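Local atomic coordinates of HD superfamily hydrolase (Clostridium acetobutylicum ATCC 824, PDB entry 3CCG), a protein that probably hydrolyses the dinucleotide diadenosine tetraphosphate symmetrically to two molecules of ADP, using a pair of bound iron ions. Residues 66-69 / 73-76. Residues are numbered along the deposited sequence; the frame is centred on the assembly and turned at random.
Sequences ICTN and ELGD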
loop_
_atom_site.group_PDB
_atom_site.type_symbol
_atom_site.label_atom_id
_atom_site.label_comp_id
_atom_site.label_asym_id
_atom_site.label_seq_id
_atom_site.Cartn_x
_atom_site.Cartn_y
_atom_site.Cartn_z
ATOM N N ILE A 66 -15.892 -19.409 -6.333
ATOM C CA ILE A 66 -16.880 -18.684 -7.134
ATOM C C ILE A 66 -16.179 -17.695 -8.050
ATOM O O ILE A 66 -16.455 -17.644 -9.288
ATOM C CB ILE A 66 -17.899 -17.972 -6.245
ATOM C CG1 ILE A 66 -18.795 -19.004 -5.602
ATOM C CG2 ILE A 66 -18.729 -16.956 -7.065
ATOM C CD1 ILE A 66 -19.647 -18.461 -4.414
ATOM N N CYS A 67 -15.215 -16.944 -7.565
ATOM C CA CYS A 67 -14.560 -15.946 -8.346
ATOM C C CYS A 67 -13.740 -16.619 -9.481
ATOM O O CYS A 67 -13.795 -16.204 -10.645
ATOM C CB CYS A 67 -13.618 -15.112 -7.537
ATOM S SG CYS A 67 -14.457 -14.094 -6.282
ATOM N N THR A 68 -13.031 -17.667 -9.111
ATOM C CA THR A 68 -12.183 -18.405 -10.072
ATOM C C THR A 68 -13.021 -19.069 -11.156
ATOM O O THR A 68 -12.713 -18.971 -12.377
ATOM C CB THR A 68 -11.357 -19.445 -9.324
ATOM O OG1 THR A 68 -10.511 -18.809 -8.366
ATOM C CG2 THR A 68 -10.511 -20.231 -10.343
ATOM N N ASN A 69 -14.102 -19.718 -10.781
ATOM C CA ASN A 69 -14.984 -20.419 -11.727
ATOM C C ASN A 69 -15.568 -19.455 -12.749
ATOM O O ASN A 69 -15.751 -19.817 -13.914
ATOM C CB ASN A 69 -16.120 -21.137 -11.029
ATOM C CG ASN A 69 -16.879 -22.046 -11.971
ATOM O OD1 ASN A 69 -18.030 -21.744 -12.328
ATOM N ND2 ASN A 69 -16.234 -23.090 -12.415
ATOM N N GLU A 73 -9.200 -13.766 -12.432
ATOM C CA GLU A 73 -7.847 -14.194 -12.063
ATOM C C GLU A 73 -7.507 -13.617 -10.686
ATOM O O GLU A 73 -7.577 -12.390 -10.445
ATOM C CB GLU A 73 -6.836 -13.715 -13.115
ATOM N N LEU A 74 -7.240 -14.505 -9.750
ATOM C CA LEU A 74 -6.849 -14.078 -8.430
ATOM C C LEU A 74 -5.398 -14.470 -8.186
ATOM O O LEU A 74 -4.978 -15.596 -8.452
ATOM C CB LEU A 74 -7.712 -14.725 -7.347
ATOM C CG LEU A 74 -9.222 -14.517 -7.457
ATOM C CD1 LEU A 74 -9.893 -15.307 -6.369
ATOM C CD2 LEU A 74 -9.572 -13.050 -7.388
ATOM N N GLY A 75 -4.667 -13.518 -7.644
ATOM C CA GLY A 75 -3.287 -13.721 -7.233
ATOM C C GLY A 75 -3.172 -14.126 -5.793
ATOM O O GLY A 75 -4.121 -14.059 -5.027
ATOM N N ASP A 76 -1.959 -14.487 -5.392
ATOM C CA ASP A 76 -1.712 -14.902 -4.032
ATOM C C ASP A 76 -2.077 -13.755 -3.081
ATOM O O ASP A 76 -2.546 -13.993 -1.972
ATOM C CB ASP A 76 -0.236 -15.348 -3.845
ATOM C CG ASP A 76 0.103 -16.687 -4.541
ATOM O OD1 ASP A 76 -0.800 -17.444 -4.937
ATOM O OD2 ASP A 76 1.318 -16.969 -4.695
HETATM O O HOH W 1 -8.366 -17.505 -10.000
#
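Leu74 holds CG opposite its carbonyl carbon (chi1 -56°) and extends CD1 from there (chi2 176°), which carries that methyl across to helix 60-69. The methyl meets the last turn of the helix at two neighbouring residues: CD1 of Leu74 lies 3.9 Å from CB of Cys67 and 4.1 Å from OG1 of Thr68. On Cys67 the beta carbon does the touching, while the side chain as a whole is buried and also packs on Leu88 of helix 87-98. Thr68 sits at the exposed border, its side chain running at a slant to that of Leu74. With chi1 at -61°, its OG1 lies beside the backbone N and hydrogen-bonds to the carbonyl of Ile64, one turn earlier. OG1 of Thr68 also accepts a hydrogen bond from a water, whose oxygen lies 3.0 Å from it; the water in turn accepts one from the backbone N-H of Leu74, with 3.2 Å between N of Leu74 and the water oxygen. Thus a water bridge ties the loop backbone to the helix beside the apolar touch. Just beyond, Gly75 is the N-cap of helix 76-79. The contact stands off from the metal site, the side chain of Cys67 being about 13 Å from a bound iron, and joins the end of helix 60-69 to the loop leading into helix 76-79, a connection between two helices of the all-helical HD domain.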